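Side-chain contacts in tyrosine aminotransferase (Leishmania infantum, PDB 4IX8), which probably catalyses the pyridoxal phosphate-dependent transfer of the amino group of L-tyrosine to 2-oxoglutarate: residues A[395-398]-A[402-405]; A[140-145]-A[318-323]. All coordinates share one frame; numbering follows the deposited sequence.

Contact 1. Residues A[395-398]-A[402-405]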
loop_
_atom_site.group_PDB
_atom_site.type_symbol
_atom_site.label_atom_id
_atom_site.label_comp_id
_atom_site.label_asym_id
_atom_site.label_seq_id
_atom_site.Cartn_x
_atom_site.Cartn_y
_atom_site.Cartn_z
ATOM N N GLU A 395 7.481 -2.702 30.853
ATOM C CA GLU A 395 7.099 -4.070 31.199
ATOM C C GLU A 395 6.453 -4.124 32.542
ATOM O O GLU A 395 5.366 -4.684 32.682
ATOM C CB GLU A 395 8.317 -5.000 31.192
ATOM C CG GLU A 395 8.715 -5.496 29.796
ATOM C CD GLU A 395 10.161 -5.955 29.700
ATOM O OE1 GLU A 395 10.938 -5.707 30.635
ATOM O OE2 GLU A 395 10.530 -6.551 28.672
ATOM N N LYS A 396 7.093 -3.484 33.515
ATOM C CA LYS A 396 6.640 -3.561 34.893
ATOM C C LYS A 396 5.340 -2.787 35.094
ATOM O O LYS A 396 4.463 -3.215 35.849
ATOM C CB LYS A 396 7.716 -3.015 35.832
ATOM C CG LYS A 396 9.062 -3.712 35.746
ATOM C CD LYS A 396 9.221 -4.745 36.851
ATOM C CE LYS A 396 10.663 -5.204 36.998
ATOM N NZ LYS A 396 11.384 -4.390 38.032
ATOM N N LEU A 397 5.216 -1.661 34.392
ATOM C CA LEU A 397 4.004 -0.858 34.476
ATOM C C LEU A 397 2.814 -1.680 33.988
ATOM O O LEU A 397 1.762 -1.720 34.635
ATOM C CB LEU A 397 4.127 0.426 33.646
ATOM C CG LEU A 397 2.792 1.175 33.493
ATOM C CD1 LEU A 397 2.256 1.601 34.866
ATOM C CD2 LEU A 397 2.929 2.366 32.571
ATOM N N LEU A 398 3.031 -2.372 32.871
ATOM C CA LEU A 398 2.008 -3.180 32.232
ATOM C C LEU A 398 1.648 -4.370 33.108
ATOM O O LEU A 398 0.467 -4.651 33.365
ATOM C CB LEU A 398 2.511 -3.653 30.867
ATOM C CG LEU A 398 1.648 -4.662 30.107
ATOM C CD1 LEU A 398 0.376 -4.010 29.581
ATOM C CD2 LEU A 398 2.464 -5.245 28.976
ATOM N N ASN A 402 -1.519 -2.783 34.381
ATOM C CA ASN A 402 -2.242 -3.054 33.138
ATOM C C ASN A 402 -2.459 -1.763 32.363
ATOM O O ASN A 402 -3.508 -1.550 31.747
ATOM C CB ASN A 402 -3.591 -3.745 33.428
ATOM C CG ASN A 402 -4.142 -4.537 32.225
ATOM O OD1 ASN A 402 -3.532 -4.602 31.151
ATOM N ND2 ASN A 402 -5.317 -5.142 32.416
ATOM N N VAL A 403 -1.424 -0.927 32.360
ATOM C CA VAL A 403 -1.387 0.262 31.528
ATOM C C VAL A 403 -0.253 0.072 30.554
ATOM O O VAL A 403 0.884 -0.184 30.951
ATOM C CB VAL A 403 -1.143 1.557 32.318
ATOM C CG1 VAL A 403 -1.058 2.727 31.368
ATOM C CG2 VAL A 403 -2.228 1.772 33.340
ATOM N N GLN A 404 -0.542 0.299 29.283
ATOM C CA GLN A 404 0.428 0.069 28.251
ATOM C C GLN A 404 0.900 1.407 27.663
ATOM O O GLN A 404 0.112 2.193 27.127
ATOM C CB GLN A 404 -0.174 -0.843 27.165
ATOM C CG GLN A 404 0.885 -1.410 26.202
ATOM C CD GLN A 404 0.284 -2.046 24.980
ATOM O OE1 GLN A 404 -0.889 -2.433 24.984
ATOM N NE2 GLN A 404 1.069 -2.161 23.929
ATOM N N VAL A 405 2.199 1.655 27.752
ATOM C CA VAL A 405 2.807 2.756 27.028
ATOM C C VAL A 405 3.753 2.118 26.002
ATOM O O VAL A 405 3.683 0.915 25.778
ATOM C CB VAL A 405 3.541 3.730 27.960
ATOM C CG1 VAL A 405 2.537 4.387 28.896
ATOM C CG2 VAL A 405 4.650 3.022 28.762
#

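Contact 2. Residues A[140-145]-A[318-323]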
loop_
_atom_site.group_PDB
_atom_site.type_symbol
_atom_site.label_atom_id
_atom_site.label_comp_id
_atom_site.label_asym_id
_atom_site.label_seq_id
_atom_site.Cartn_x
_atom_site.Cartn_y
_atom_site.Cartn_z
ATOM N N VAL A 140 2.349 16.706 -7.524
ATOM C CA VAL A 140 1.633 15.965 -6.501
ATOM C C VAL A 140 1.469 14.510 -6.914
ATOM O O VAL A 140 1.040 14.224 -8.025
ATOM C CB VAL A 140 0.187 16.540 -6.251
ATOM C CG1 VAL A 140 -0.557 15.693 -5.215
ATOM C CG2 VAL A 140 0.237 17.971 -5.805
ATOM N N ILE A 141 1.702 13.605 -5.968
ATOM C CA ILE A 141 1.459 12.197 -6.193
ATOM C C ILE A 141 0.542 11.675 -5.099
ATOM O O ILE A 141 0.784 11.905 -3.915
ATOM C CB ILE A 141 2.772 11.371 -6.226
ATOM C CG1 ILE A 141 3.668 11.855 -7.360
ATOM C CG2 ILE A 141 2.454 9.904 -6.448
ATOM C CD1 ILE A 141 5.021 11.224 -7.405
ATOM N N ILE A 142 -0.529 10.990 -5.516
ATOM C CA ILE A 142 -1.434 10.388 -4.575
ATOM C C ILE A 142 -0.883 8.992 -4.254
ATOM O O ILE A 142 -0.491 8.245 -5.143
ATOM C CB ILE A 142 -2.861 10.306 -5.123
ATOM C CG1 ILE A 142 -3.333 11.682 -5.598
ATOM C CG2 ILE A 142 -3.820 9.762 -4.052
ATOM C CD1 ILE A 142 -3.236 12.780 -4.544
ATOM N N THR A 143 -0.824 8.683 -2.962
ATOM C CA THR A 143 -0.158 7.490 -2.449
ATOM C C THR A 143 -1.075 6.681 -1.540
ATOM O O THR A 143 -2.058 7.212 -1.015
ATOM C CB THR A 143 1.114 7.856 -1.643
ATOM O OG1 THR A 143 0.763 8.715 -0.525
ATOM C CG2 THR A 143 2.134 8.563 -2.516
ATOM N N SER A 144 -0.728 5.414 -1.317
ATOM C CA SER A 144 -1.538 4.533 -0.485
ATOM C C SER A 144 -1.161 4.760 0.988
ATOM O O SER A 144 -0.462 3.953 1.624
ATOM C CB SER A 144 -1.367 3.073 -0.913
ATOM O OG SER A 144 -2.110 2.187 -0.078
ATOM N N GLY A 145 -1.638 5.891 1.506
ATOM C CA GLY A 145 -1.259 6.355 2.806
ATOM C C GLY A 145 0.084 7.056 2.693
ATOM O O GLY A 145 0.762 6.920 1.664
ATOM N N ALA A 318 -0.068 -0.071 -8.651
ATOM C CA ALA A 318 -1.042 0.500 -9.597
ATOM C C ALA A 318 -2.057 1.396 -8.892
ATOM O O ALA A 318 -3.225 1.435 -9.263
ATOM C CB ALA A 318 -1.761 -0.597 -10.382
ATOM N N GLY A 319 -1.621 2.141 -7.886
ATOM C CA GLY A 319 -2.422 3.266 -7.442
ATOM C C GLY A 319 -3.278 3.084 -6.188
ATOM O O GLY A 319 -3.018 2.212 -5.353
ATOM N N VAL A 320 -4.295 3.941 -6.081
ATOM C CA VAL A 320 -5.001 4.184 -4.820
ATOM C C VAL A 320 -6.515 4.142 -4.970
ATOM O O VAL A 320 -7.029 4.576 -5.996
ATOM C CB VAL A 320 -4.593 5.567 -4.246
ATOM C CG1 VAL A 320 -5.346 5.893 -2.977
ATOM C CG2 VAL A 320 -3.127 5.581 -4.003
ATOM N N ASN A 321 -7.199 3.669 -3.922
ATOM C CA ASN A 321 -8.655 3.529 -3.868
ATOM C C ASN A 321 -9.399 4.664 -4.564
ATOM O O ASN A 321 -9.332 5.823 -4.147
ATOM C CB ASN A 321 -9.100 3.445 -2.399
ATOM C CG ASN A 321 -10.600 3.159 -2.247
ATOM O OD1 ASN A 321 -11.425 4.081 -2.252
ATOM N ND2 ASN A 321 -10.957 1.872 -2.136
ATOM N N SER A 322 -10.105 4.325 -5.631
ATOM C CA SER A 322 -10.731 5.320 -6.479
ATOM C C SER A 322 -11.923 6.014 -5.775
ATOM O O SER A 322 -12.184 7.197 -6.018
ATOM C CB SER A 322 -11.189 4.664 -7.788
ATOM O OG SER A 322 -11.906 3.440 -7.575
ATOM N N ILE A 323 -12.636 5.308 -4.900
ATOM C CA ILE A 323 -13.781 5.921 -4.186
ATOM C C ILE A 323 -13.323 7.082 -3.310
ATOM O O ILE A 323 -13.894 8.177 -3.350
ATOM C CB ILE A 323 -14.532 4.880 -3.294
ATOM C CG1 ILE A 323 -15.068 3.710 -4.143
ATOM C CG2 ILE A 323 -15.736 5.506 -2.534
ATOM C CD1 ILE A 323 -16.061 4.119 -5.199
#

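Contact 1. Residues A[395-398]-A[402-405]
The backbone N of Asn402 donates to the carbonyl O of Leu398 over 2.9 Å as the chain leaves helix 390-401 and turns into strand 403-407. The bond is bent, 132° at the hydrogen, and the donor stands above the carbonyl plane. Asn402 has positive phi and is the first residue after the helix to abandon helical angles; its CA-H also approaches Leu398 O, at 3.2 Å.

The turn lays the carbonyl of Val403 against the last part of the helix. Its oxygen receives a CA-H...O contact from Leu398 CA at 3.4 Å and meets Leu397 CG at 3.5 Å. Leu397 reaches this place because its CG is anti to the backbone N (chi1 169°), which carries the branch out to the strand; CG then lies 4.1 Å from Val403 CB, the two side chains crossing at a slant, while CD2 extends further along the strand to Val405 CG1 (4.2 Å). Leu398 uses another part of the strand: CD1 rests 4.0 Å from Gln404 CB, and these two side chains run alongside each other in the same direction.

Outside the pair, Phe438 of helix 425-442 packs on Leu397 and Arg434 of the same helix touches Val403. Ser63 OG gives Leu398 O a second hydrogen bond, and the amide of Asn402 is held at both ends, OD1 by Asn69 ND2 and ND2 by Lys67 O.

The chemistry is thus divided. Polar bonds secure the helix end and tie it to the residues leading into strand 70-71, the parallel neighbour of strand 403-407. Buried leucine and valine carbons, with Gln404 CB, join helix to strand beyond the turn, and C-H groups of Leu397 and Leu398 line the helix-facing side of the Val403 carbonyl.

Contact 2. Residues A[140-145]-A[318-323]
Val320 packs by van der Waals contact against the end of strand 140-143, an outermost strand, within this chain, of the large mixed sheet at the core of the large domain in class-I, fold-type-I aminotransferases. Val320 accounts for 73 of the 141 Å² buried, every close approach between the segments involves it, and its CB is directed toward the strand.

The methyls settle over a peptide unit more than against another side chain. CG2 lies 3.4 Å from Thr143 C and 3.6 Å from Ser144 N, the two atoms of one amide link, and CG1 comes to 4.0 Å from Thr143 O. With chi1 at 177°, CG1 is opposite the backbone N and CG2 opposite the carbonyl carbon, an orientation that presents both methyls to the Thr143 carbonyl. The chief apolar side-chain contact is with Ile142, whose CG2 stands 4.2 Å from Val320 CG2.

Both backbones are changing course here. Ser144 is the centre of an inverse gamma turn, marked by a weak Gly145 N to Thr143 O bond, and takes the chain from the strand into helix 145-157. Asn321, directly after Val320, is the N-cap of helix 322-331: its OD1 accepts from Cys324 N, and its ND2 donates to Trp289 O of the second subunit. Ile317 of that subunit also packs on Ser144, so the dimer interface lies beside the contact.

The Thr143 side chain starts off away from Val320, with Gln148, Ala149 and Leu152 of helix 145-157 against it, and its OG1 donates to Gly145 O at 2.8 Å from well above that carbonyl's plane, 55° out of it.

Contact 2 comes first along the chain, closing before contact 1 opens, and the two lie on opposite sides of the chain's centre. Their centres are 37 Å apart and their nearest atoms about 23 Å, so neither touches the other. They also belong to different sheets: strand 140-143 lies at one edge of the large mixed sheet, near the start of helix 322-331, whereas contact 1 joins helix 390-401 to strand 403-407 of the smaller, five-stranded sheet. The second subunit reaches contact 2 but does not touch the segments of contact 1. One contact therefore holds a helix to a sheet within a single chain, while the other, in the large-domain region, lies beside the dimer interface.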